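Local coordinates for glucose-binding protein (PDB 2B3F) that binds galactose and glucose, and probably delivers a sugar to a binding-protein-dependent transport system as its solute-binding component, at residues 15-20 with 293-298; 74-79 with 105-110; 344-347 with 351-354. All coordinates share one frame; numbering follows the deposited sequence.

Contact 1: residues 15-20 with 293-298; sequences PALEAL and INWLRL
L17, early in helix 15-27, reaches across to the indole of W295 on helix 289-299 with one methyl. Its CD1 stands 3.8 Å from W295 CH2, and the two side chains cross at about a right angle. With its CG anti to the backbone N (chi1 176°), L17 extends its tip beyond its own helix, although its CB does not face the partner. The same leucine touches W9, one of the galactose-binding residues, and S7 of strand 2-7, so it contacts both the indole of W295 and a residue of the sugar site. One turn further on, L20 points at the other helix and meets the indole with its root instead of its tip: L20 CB lies 3.7 Å from W295 CH2. Both leucines thus converge on the far end of the six-membered ring, each coming in obliquely. The chain of L20 continues past the ring toward L298, where the side chains are only loosely apposed, L20 CD2 to L298 CG being 4.5 Å. L298 instead lays CD2 against the backbone of its partner, 3.6 Å from L20 O.

W295 also touches L3 and I5 of strand 2-7 and makes an edge-to-face contact with F280; an alanine here would probably leave L17 CD1 and L20 CB without the ring they pack on and open a gap between the two helices. The segment axes stay 12.8 Å apart at a crossing angle of 115°, so the long tryptophan spans most of that separation. The contact joins two helices beside strand 2-7, which runs parallel to strands 32-37 and 62-66; helices packed on such a sheet build the alpha/beta lobes of periplasmic binding proteins.

Contact 2: residues 74-79 with 105-110; sequences TWVVAN and ISYKGG
The phenol ring of Y107 overlaps V76 and V77 with its CD2 and CE2 atoms, where helix 69-76 gives way to a turn. V76 meets it nearer the base: V76 CG1 is 4.0 Å from Y107 CD2, the two side chains running past each other in opposite directions. V77 comes in further out, with its CG1 4.0 Å from Y107 CE2 and 4.1 Å from Y107 OH, so a methyl also brushes the hydroxyl end. Both CG1 methyls approach the ring at a slant. CG of the tyrosine stands anti to the backbone N (chi1 -177°), which extends the ring away from its strand toward the helix end. On one ring face K108 CG packs 3.6 Å above the plane, toward the rim. I72, a turn back in helix 69-76, also touches the tyrosine, while V76 also touches L71, M81 and W112.

Each side of the contact is a chain reversal. A bond of 2.8 Å from N79 N to V76 O closes the type I turn 76-79, and N79, with positive phi (63°) and two bonds back into the last turn, completes a Schellman motif. Across from it, residues 107-110 form a type I' turn, the tight two-residue connection of a beta hairpin joining strands 106-107 and 110-115, here packed against a C-terminal helix end.

Contact 3: residues 344-347 with 351-354; sequences GSLV and VAPE
The backbones of 344-347 and 351-354 come together as the two sides of a loop, with L346 and V351 closest, their CA atoms 5.4 Å apart. A single direct hydrogen bond joins them, from V351 N to S345 O at 3.2 Å; it is bent, at 142° at the hydrogen, and the donor is tilted 33° from the carbonyl plane. A water gives a second bridge, donating to L346 O at 2.8 Å and accepting from A352 N at 2.9 Å, so the direct bond and the water pair S345 with V351 and L346 with A352.

Strand 341-344 runs parallel to 272-280 in the large mixed sheet, and this loop is its connection to helix 354-370, a strand-to-helix link of the binding-protein fold near the sugar. P353 holds the N-cap position of that helix, and the S345 side chain lies about 7 Å from the bound galactose. The CB of S345 points away from 351-354, and its hydroxyl is bonded to E174 and to the backbone N of H348, a residue of the sugar pocket.

V351 carries most of the side-chain packing. Its two methyls straddle the opposite backbone: CG1 rests against G344 O at 3.5 Å, while CG2 lies 3.4 Å from S345 O and also close to L346 CA. The first is possible because residue 344 is a glycine, for a CB there would run into V351 CG1. L346 has its CG anti to the backbone N (chi1 163°), which carries its end past V351 to A352, with L346 CD1 3.7 Å from A352 CB. W190 of helix 166-190 touches L346, V351 and A352, while F356 and F360 of helix 354-370 lie against L346.

From the N terminus, helix 15-27 opens contact 1, which closes only at residues 293-298, 273 residues on from L20, joining two helices beside strand 2-7. Contact 2 is nested within that long loop: it closes a short, largely helical excursion by setting the end of helix 69-76 against the hairpin at 107-110. Contact 3 follows in series after contact 1 has closed, and draws together a small loop between strand 341-344 and helix 354-370. Contacts 2 and 3 meet through T74 OG1 and E354 OE1, 2.7 Å apart and hydrogen-bonded, whereas contact 1 stays about 10 Å from contact 2 and about 17 Å from contact 3 at the nearest atoms.

Contact 1: residues 15-20 with 293-298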
ATOM      1  N   PRO A  15      11.175  -7.546  -9.170  1.00 18.10           N
ATOM      2  CA  PRO A  15      11.195  -9.026  -9.333  1.00 18.04           C
ATOM      3  C   PRO A  15       9.848  -9.701  -9.598  1.00 18.15           C
ATOM      4  O   PRO A  15       9.734 -10.507 -10.529  1.00 18.73           O
ATOM      5  CB  PRO A  15      11.799  -9.512  -8.021  1.00 18.54           C
ATOM      6  CG  PRO A  15      12.779  -8.408  -7.668  1.00 18.72           C
ATOM      7  CD  PRO A  15      12.061  -7.134  -8.053  1.00 18.10           C
ATOM      8  N   ALA A  16       8.841  -9.365  -8.801  1.00 17.94           N
ATOM      9  CA  ALA A  16       7.515  -9.971  -8.983  1.00 17.67           C
ATOM     10  C   ALA A  16       6.924  -9.670 -10.365  1.00 17.55           C
ATOM     11  O   ALA A  16       6.459 -10.566 -11.054  1.00 18.44           O
ATOM     12  CB  ALA A  16       6.570  -9.528  -7.867  1.00 17.75           C
ATOM     13  N   LEU A  17       6.938  -8.404 -10.779  1.00 17.06           N
ATOM     14  CA  LEU A  17       6.481  -8.038 -12.101  1.00 17.64           C
ATOM     15  C   LEU A  17       7.269  -8.751 -13.207  1.00 18.13           C
ATOM     16  O   LEU A  17       6.702  -9.172 -14.222  1.00 17.47           O
ATOM     17  CB  LEU A  17       6.603  -6.527 -12.300  1.00 17.61           C
ATOM     18  CG  LEU A  17       6.255  -6.011 -13.689  1.00 17.94           C
ATOM     19  CD1 LEU A  17       4.784  -6.268 -14.020  1.00 18.04           C
ATOM     20  CD2 LEU A  17       6.570  -4.550 -13.798  1.00 18.47           C
ATOM     21  N   GLU A  18       8.586  -8.833 -13.027  1.00 18.18           N
ATOM     22  CA  GLU A  18       9.450  -9.409 -14.045  1.00 19.64           C
ATOM     23  C   GLU A  18       9.128 -10.894 -14.234  1.00 19.61           C
ATOM     24  O   GLU A  18       9.116 -11.386 -15.372  1.00 19.18           O
ATOM     25  CB  GLU A  18      10.917  -9.156 -13.683  1.00 19.62           C
ATOM     26  CG  GLU A  18      11.290  -7.700 -13.931  1.00 21.63           C
ATOM     27  CD  GLU A  18      12.380  -7.160 -13.019  1.00 23.69           C
ATOM     28  OE1 GLU A  18      13.147  -7.976 -12.442  1.00 27.45           O
ATOM     29  OE2 GLU A  18      12.452  -5.892 -12.873  1.00 28.23           O
ATOM     30  N   ALA A  19       8.800 -11.564 -13.130  1.00 19.20           N
ATOM     31  CA  ALA A  19       8.373 -12.969 -13.152  1.00 19.97           C
ATOM     32  C   ALA A  19       7.055 -13.112 -13.922  1.00 20.50           C
ATOM     33  O   ALA A  19       6.897 -14.042 -14.726  1.00 20.17           O
ATOM     34  CB  ALA A  19       8.230 -13.498 -11.749  1.00 19.96           C
ATOM     35  N   LEU A  20       6.107 -12.201 -13.694  1.00 19.86           N
ATOM     36  CA  LEU A  20       4.861 -12.208 -14.477  1.00 20.23           C
ATOM     37  C   LEU A  20       5.103 -11.981 -15.956  1.00 20.19           C
ATOM     38  O   LEU A  20       4.453 -12.607 -16.798  1.00 20.06           O
ATOM     39  CB  LEU A  20       3.887 -11.140 -13.985  1.00 20.75           C
ATOM     40  CG  LEU A  20       3.191 -11.493 -12.696  1.00 22.71           C
ATOM     41  CD1 LEU A  20       2.439 -10.269 -12.176  1.00 24.63           C
ATOM     42  CD2 LEU A  20       2.216 -12.684 -12.879  1.00 25.17           C
ATOM     43  N   ILE A 293      -5.749  -7.407 -22.719  1.00 18.65           N
ATOM     44  CA  ILE A 293      -6.760  -8.331 -22.182  1.00 18.97           C
ATOM     45  C   ILE A 293      -6.115  -9.643 -21.743  1.00 18.70           C
ATOM     46  O   ILE A 293      -6.419 -10.181 -20.687  1.00 19.16           O
ATOM     47  CB  ILE A 293      -7.900  -8.583 -23.213  1.00 19.09           C
ATOM     48  CG1 ILE A 293      -8.753  -7.318 -23.369  1.00 18.91           C
ATOM     49  CG2 ILE A 293      -8.754  -9.766 -22.775  1.00 18.64           C
ATOM     50  CD1 ILE A 293      -9.691  -7.317 -24.552  1.00 20.48           C
ATOM     51  N   ASN A 294      -5.194 -10.168 -22.548  1.00 19.01           N
ATOM     52  CA  ASN A 294      -4.498 -11.384 -22.159  1.00 19.36           C
ATOM     53  C   ASN A 294      -3.600 -11.193 -20.924  1.00 18.83           C
ATOM     54  O   ASN A 294      -3.414 -12.097 -20.111  1.00 18.82           O
ATOM     55  CB  ASN A 294      -3.730 -11.941 -23.356  1.00 20.70           C
ATOM     56  CG  ASN A 294      -4.676 -12.511 -24.428  1.00 22.59           C
ATOM     57  OD1 ASN A 294      -5.806 -12.884 -24.111  1.00 25.59           O
ATOM     58  ND2 ASN A 294      -4.214 -12.576 -25.685  1.00 24.41           N
ATOM     59  N   TRP A 295      -3.068  -9.985 -20.759  1.00 18.50           N
ATOM     60  CA  TRP A 295      -2.344  -9.670 -19.533  1.00 18.15           C
ATOM     61  C   TRP A 295      -3.299  -9.714 -18.332  1.00 17.64           C
ATOM     62  O   TRP A 295      -2.980 -10.296 -17.304  1.00 16.74           O
ATOM     63  CB  TRP A 295      -1.648  -8.301 -19.669  1.00 18.16           C
ATOM     64  CG  TRP A 295      -1.038  -7.764 -18.404  1.00 17.73           C
ATOM     65  CD1 TRP A 295      -1.552  -6.789 -17.617  1.00 17.88           C
ATOM     66  CD2 TRP A 295       0.190  -8.174 -17.784  1.00 18.76           C
ATOM     67  NE1 TRP A 295      -0.726  -6.550 -16.553  1.00 18.04           N
ATOM     68  CE2 TRP A 295       0.347  -7.390 -16.618  1.00 17.69           C
ATOM     69  CE3 TRP A 295       1.175  -9.112 -18.101  1.00 17.20           C
ATOM     70  CZ2 TRP A 295       1.453  -7.509 -15.779  1.00 17.49           C
ATOM     71  CZ3 TRP A 295       2.254  -9.255 -17.256  1.00 18.22           C
ATOM     72  CH2 TRP A 295       2.397  -8.437 -16.109  1.00 17.18           C
ATOM     73  N   LEU A 296      -4.473  -9.106 -18.467  1.00 18.14           N
ATOM     74  CA  LEU A 296      -5.478  -9.143 -17.385  1.00 18.50           C
ATOM     75  C   LEU A 296      -5.851 -10.576 -16.994  1.00 18.77           C
ATOM     76  O   LEU A 296      -5.980 -10.911 -15.806  1.00 17.76           O
ATOM     77  CB  LEU A 296      -6.735  -8.354 -17.781  1.00 18.77           C
ATOM     78  CG  LEU A 296      -6.547  -6.874 -18.114  1.00 19.25           C
ATOM     79  CD1 LEU A 296      -7.879  -6.219 -18.398  1.00 18.92           C
ATOM     80  CD2 LEU A 296      -5.796  -6.148 -16.974  1.00 19.70           C
ATOM     81  N   ARG A 297      -6.015 -11.441 -18.000  1.00 19.41           N
ATOM     82  CA  ARG A 297      -6.356 -12.833 -17.730  1.00 19.84           C
ATOM     83  C   ARG A 297      -5.254 -13.526 -16.949  1.00 19.45           C
ATOM     84  O   ARG A 297      -5.523 -14.334 -16.060  1.00 19.77           O
ATOM     85  CB  ARG A 297      -6.655 -13.577 -19.039  1.00 20.65           C
ATOM     86  CG  ARG A 297      -7.890 -13.041 -19.763  1.00 21.38           C
ATOM     87  CD  ARG A 297      -8.112 -13.723 -21.108  1.00 23.92           C
ATOM     88  NE  ARG A 297      -8.121 -15.172 -20.907  1.00 27.77           N
ATOM     89  CZ  ARG A 297      -7.389 -16.055 -21.583  1.00 30.99           C
ATOM     90  NH1 ARG A 297      -6.589 -15.677 -22.579  1.00 33.92           N
ATOM     91  NH2 ARG A 297      -7.492 -17.350 -21.278  1.00 31.40           N
ATOM     92  N   LEU A 298      -4.004 -13.180 -17.256  1.00 18.85           N
ATOM     93  CA  LEU A 298      -2.871 -13.711 -16.516  1.00 19.26           C
ATOM     94  C   LEU A 298      -2.797 -13.194 -15.077  1.00 18.35           C
ATOM     95  O   LEU A 298      -2.653 -13.959 -14.132  1.00 17.85           O
ATOM     96  CB  LEU A 298      -1.556 -13.406 -17.250  1.00 19.04           C
ATOM     97  CG  LEU A 298      -0.279 -13.732 -16.471  1.00 20.03           C
ATOM     98  CD1 LEU A 298      -0.183 -15.188 -16.150  1.00 24.26           C
ATOM     99  CD2 LEU A 298       0.954 -13.275 -17.248  1.00 20.59           C
TER

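Contact 2: residues 74-79 with 105-110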
ATOM      1  N   THR A  74     -10.655   8.765 -10.361  1.00 17.81           N
ATOM      2  CA  THR A  74      -9.815   9.384 -11.393  1.00 17.75           C
ATOM      3  C   THR A  74     -10.219   8.951 -12.808  1.00 17.97           C
ATOM      4  O   THR A  74     -10.969   9.684 -13.457  1.00 18.93           O
ATOM      5  CB  THR A  74      -8.331   9.189 -11.084  1.00 18.15           C
ATOM      6  OG1 THR A  74      -8.066   9.735  -9.772  1.00 18.91           O
ATOM      7  CG2 THR A  74      -7.465   9.921 -12.105  1.00 17.92           C
ATOM      8  N   TRP A  75      -9.755   7.800 -13.291  1.00 17.50           N
ATOM      9  CA  TRP A  75      -9.933   7.489 -14.730  1.00 17.71           C
ATOM     10  C   TRP A  75     -11.270   6.827 -15.043  1.00 18.03           C
ATOM     11  O   TRP A  75     -11.721   6.884 -16.194  1.00 17.98           O
ATOM     12  CB  TRP A  75      -8.713   6.734 -15.329  1.00 18.32           C
ATOM     13  CG  TRP A  75      -7.476   7.570 -15.160  1.00 17.41           C
ATOM     14  CD1 TRP A  75      -6.368   7.277 -14.414  1.00 18.63           C
ATOM     15  CD2 TRP A  75      -7.275   8.881 -15.678  1.00 17.40           C
ATOM     16  NE1 TRP A  75      -5.486   8.327 -14.449  1.00 18.16           N
ATOM     17  CE2 TRP A  75      -6.015   9.329 -15.210  1.00 17.06           C
ATOM     18  CE3 TRP A  75      -8.036   9.733 -16.484  1.00 17.20           C
ATOM     19  CZ2 TRP A  75      -5.501  10.583 -15.534  1.00 18.13           C
ATOM     20  CZ3 TRP A  75      -7.527  10.982 -16.799  1.00 18.42           C
ATOM     21  CH2 TRP A  75      -6.269  11.398 -16.320  1.00 18.20           C
ATOM     22  N   VAL A  76     -11.903   6.243 -14.024  1.00 17.94           N
ATOM     23  CA  VAL A  76     -13.252   5.668 -14.174  1.00 17.61           C
ATOM     24  C   VAL A  76     -14.317   6.756 -14.295  1.00 18.32           C
ATOM     25  O   VAL A  76     -15.078   6.779 -15.294  1.00 18.48           O
ATOM     26  CB  VAL A  76     -13.577   4.679 -13.044  1.00 17.48           C
ATOM     27  CG1 VAL A  76     -15.031   4.241 -13.110  1.00 15.78           C
ATOM     28  CG2 VAL A  76     -12.635   3.457 -13.126  1.00 18.22           C
ATOM     29  N   VAL A  77     -14.383   7.675 -13.331  1.00 18.64           N
ATOM     30  CA  VAL A  77     -15.359   8.772 -13.418  1.00 19.10           C
ATOM     31  C   VAL A  77     -15.141   9.643 -14.652  1.00 19.71           C
ATOM     32  O   VAL A  77     -16.080  10.271 -15.147  1.00 20.04           O
ATOM     33  CB  VAL A  77     -15.401   9.691 -12.159  1.00 19.62           C
ATOM     34  CG1 VAL A  77     -15.894   8.926 -10.946  1.00 21.90           C
ATOM     35  CG2 VAL A  77     -14.069  10.318 -11.899  1.00 20.76           C
ATOM     36  N   ALA A  78     -13.911   9.679 -15.148  1.00 20.09           N
ATOM     37  CA  ALA A  78     -13.594  10.416 -16.367  1.00 20.67           C
ATOM     38  C   ALA A  78     -13.943   9.650 -17.648  1.00 21.28           C
ATOM     39  O   ALA A  78     -13.683  10.153 -18.740  1.00 21.00           O
ATOM     40  CB  ALA A  78     -12.135  10.815 -16.367  1.00 21.04           C
ATOM     41  N   ASN A  79     -14.498   8.442 -17.512  1.00 21.35           N
ATOM     42  CA  ASN A  79     -14.939   7.645 -18.658  1.00 22.33           C
ATOM     43  C   ASN A  79     -13.779   7.272 -19.583  1.00 22.03           C
ATOM     44  O   ASN A  79     -13.910   7.283 -20.806  1.00 23.46           O
ATOM     45  CB  ASN A  79     -16.057   8.416 -19.401  1.00 23.50           C
ATOM     46  CG  ASN A  79     -17.292   8.635 -18.520  1.00 28.29           C
ATOM     47  OD1 ASN A  79     -17.714   9.783 -18.270  1.00 36.18           O
ATOM     48  ND2 ASN A  79     -17.849   7.536 -18.003  1.00 31.05           N
ATOM     49  N   ILE A 105     -13.663  -2.463  -6.633  1.00 19.51           N
ATOM     50  CA  ILE A 105     -13.359  -2.269  -8.060  1.00 19.95           C
ATOM     51  C   ILE A 105     -14.620  -2.051  -8.919  1.00 20.12           C
ATOM     52  O   ILE A 105     -14.518  -1.886 -10.140  1.00 20.09           O
ATOM     53  CB  ILE A 105     -12.505  -3.448  -8.630  1.00 19.56           C
ATOM     54  CG1 ILE A 105     -13.228  -4.798  -8.443  1.00 20.03           C
ATOM     55  CG2 ILE A 105     -11.176  -3.506  -7.922  1.00 20.73           C
ATOM     56  CD1 ILE A 105     -12.531  -5.981  -9.058  1.00 20.81           C
ATOM     57  N   SER A 106     -15.776  -2.010  -8.258  1.00 20.64           N
ATOM     58  CA  SER A 106     -17.087  -1.931  -8.908  1.00 21.36           C
ATOM     59  C   SER A 106     -17.687  -0.544  -8.715  1.00 21.87           C
ATOM     60  O   SER A 106     -17.554   0.043  -7.645  1.00 23.08           O
ATOM     61  CB  SER A 106     -18.023  -2.981  -8.302  1.00 21.14           C
ATOM     62  OG  SER A 106     -17.603  -4.296  -8.627  1.00 21.74           O
ATOM     63  N   TYR A 107     -18.347  -0.025  -9.745  1.00 22.20           N
ATOM     64  CA  TYR A 107     -18.942   1.311  -9.680  1.00 22.43           C
ATOM     65  C   TYR A 107     -19.943   1.508 -10.810  1.00 22.17           C
ATOM     66  O   TYR A 107     -19.633   1.245 -11.982  1.00 20.93           O
ATOM     67  CB  TYR A 107     -17.839   2.368  -9.793  1.00 23.31           C
ATOM     68  CG  TYR A 107     -18.298   3.813  -9.677  1.00 23.57           C
ATOM     69  CD1 TYR A 107     -18.773   4.313  -8.465  1.00 24.59           C
ATOM     70  CD2 TYR A 107     -18.203   4.688 -10.762  1.00 24.31           C
ATOM     71  CE1 TYR A 107     -19.180   5.634  -8.336  1.00 25.83           C
ATOM     72  CE2 TYR A 107     -18.605   6.025 -10.642  1.00 25.54           C
ATOM     73  CZ  TYR A 107     -19.097   6.481  -9.418  1.00 26.29           C
ATOM     74  OH  TYR A 107     -19.510   7.796  -9.265  1.00 29.15           O
ATOM     75  N   LYS A 108     -21.123   2.009 -10.461  1.00 22.80           N
ATOM     76  CA  LYS A 108     -22.163   2.318 -11.447  1.00 24.21           C
ATOM     77  C   LYS A 108     -22.413   1.184 -12.446  1.00 23.86           C
ATOM     78  O   LYS A 108     -22.543   1.407 -13.644  1.00 25.35           O
ATOM     79  CB  LYS A 108     -21.848   3.632 -12.161  1.00 24.58           C
ATOM     80  CG  LYS A 108     -21.997   4.826 -11.235  1.00 26.75           C
ATOM     81  CD  LYS A 108     -22.286   6.107 -11.977  1.00 28.24           C
ATOM     82  CE  LYS A 108     -22.506   7.286 -11.030  1.00 31.56           C
ATOM     83  NZ  LYS A 108     -23.438   6.989  -9.870  1.00 36.42           N
ATOM     84  N   GLY A 109     -22.480  -0.039 -11.940  1.00 23.96           N
ATOM     85  CA  GLY A 109     -22.807  -1.193 -12.773  1.00 23.50           C
ATOM     86  C   GLY A 109     -21.656  -1.829 -13.536  1.00 23.54           C
ATOM     87  O   GLY A 109     -21.848  -2.831 -14.242  1.00 24.21           O
ATOM     88  N   GLY A 110     -20.451  -1.260 -13.417  1.00 22.26           N
ATOM     89  CA  GLY A 110     -19.273  -1.768 -14.109  1.00 21.30           C
ATOM     90  C   GLY A 110     -18.254  -2.295 -13.120  1.00 20.16           C
ATOM     91  O   GLY A 110     -18.378  -2.087 -11.921  1.00 19.13           O
TER

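Contact 3: residues 344-347 with 351-354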
ATOM      1  N   GLY A 344      -9.533  -0.150   4.860  1.00 15.15           N
ATOM      2  CA  GLY A 344      -8.739   0.245   3.695  1.00 14.64           C
ATOM      3  C   GLY A 344      -7.697   1.298   4.038  1.00 14.99           C
ATOM      4  O   GLY A 344      -7.886   2.120   4.944  1.00 14.78           O
ATOM      5  N   SER A 345      -6.613   1.261   3.271  1.00 13.85           N
ATOM      6  CA  SER A 345      -5.576   2.300   3.301  1.00 13.66           C
ATOM      7  C   SER A 345      -5.986   3.604   2.641  1.00 13.53           C
ATOM      8  O   SER A 345      -6.628   3.612   1.592  1.00 13.16           O
ATOM      9  CB  SER A 345      -4.321   1.765   2.606  1.00 13.17           C
ATOM     10  OG  SER A 345      -3.297   2.749   2.519  1.00 12.29           O
ATOM     11  N   LEU A 346      -5.560   4.716   3.253  1.00 12.70           N
ATOM     12  CA  LEU A 346      -5.604   6.040   2.626  1.00 13.42           C
ATOM     13  C   LEU A 346      -4.453   6.239   1.645  1.00 13.24           C
ATOM     14  O   LEU A 346      -4.642   6.663   0.499  1.00 13.57           O
ATOM     15  CB  LEU A 346      -5.490   7.132   3.713  1.00 13.17           C
ATOM     16  CG  LEU A 346      -5.129   8.554   3.267  1.00 13.67           C
ATOM     17  CD1 LEU A 346      -6.195   9.110   2.338  1.00 14.51           C
ATOM     18  CD2 LEU A 346      -4.956   9.447   4.488  1.00 13.28           C
ATOM     19  N   VAL A 347      -3.234   5.990   2.118  1.00 12.37           N
ATOM     20  CA  VAL A 347      -2.064   6.341   1.335  1.00 12.89           C
ATOM     21  C   VAL A 347      -1.977   5.492   0.067  1.00 12.21           C
ATOM     22  O   VAL A 347      -1.419   5.911  -0.956  1.00 12.60           O
ATOM     23  CB  VAL A 347      -0.796   6.234   2.214  1.00 13.67           C
ATOM     24  CG1 VAL A 347       0.452   6.524   1.416  1.00 13.18           C
ATOM     25  CG2 VAL A 347      -0.944   7.186   3.402  1.00 14.15           C
ATOM     26  N   VAL A 351      -9.529   4.153   0.244  1.00 14.34           N
ATOM     27  CA  VAL A 351     -10.636   4.849   0.938  1.00 14.29           C
ATOM     28  C   VAL A 351     -10.943   6.278   0.491  1.00 14.72           C
ATOM     29  O   VAL A 351     -12.064   6.772   0.726  1.00 14.53           O
ATOM     30  CB  VAL A 351     -10.447   4.822   2.471  1.00 14.18           C
ATOM     31  CG1 VAL A 351     -10.443   3.391   2.984  1.00 15.52           C
ATOM     32  CG2 VAL A 351      -9.166   5.510   2.889  1.00 14.24           C
ATOM     33  N   ALA A 352      -9.978   6.940  -0.154  1.00 14.98           N
ATOM     34  CA  ALA A 352     -10.139   8.333  -0.557  1.00 15.12           C
ATOM     35  C   ALA A 352      -9.712   8.547  -1.994  1.00 15.38           C
ATOM     36  O   ALA A 352      -8.752   7.946  -2.469  1.00 14.42           O
ATOM     37  CB  ALA A 352      -9.304   9.244   0.347  1.00 15.52           C
ATOM     38  N   PRO A 353     -10.384   9.476  -2.682  1.00 15.59           N
ATOM     39  CA  PRO A 353      -9.983   9.762  -4.049  1.00 16.37           C
ATOM     40  C   PRO A 353      -8.636  10.455  -4.131  1.00 16.73           C
ATOM     41  O   PRO A 353      -8.187  11.033  -3.144  1.00 15.89           O
ATOM     42  CB  PRO A 353     -11.087  10.689  -4.543  1.00 16.60           C
ATOM     43  CG  PRO A 353     -11.589  11.344  -3.331  1.00 17.11           C
ATOM     44  CD  PRO A 353     -11.492  10.327  -2.234  1.00 16.54           C
ATOM     45  N   GLU A 354      -8.012  10.398  -5.302  1.00 16.98           N
ATOM     46  CA  GLU A 354      -6.722  11.060  -5.524  1.00 18.34           C
ATOM     47  C   GLU A 354      -6.742  12.565  -5.213  1.00 18.03           C
ATOM     48  O   GLU A 354      -5.727  13.125  -4.795  1.00 17.48           O
ATOM     49  CB  GLU A 354      -6.230  10.801  -6.954  1.00 19.35           C
ATOM     50  CG  GLU A 354      -5.812   9.325  -7.161  1.00 22.09           C
ATOM     51  CD  GLU A 354      -5.004   9.066  -8.432  1.00 24.22           C
ATOM     52  OE1 GLU A 354      -5.372   9.633  -9.489  1.00 27.33           O
ATOM     53  OE2 GLU A 354      -3.997   8.284  -8.362  1.00 29.31           O
TER
HETATM   54  O   HOH W   1      -7.224   6.322  -0.602  1.00 13.43           O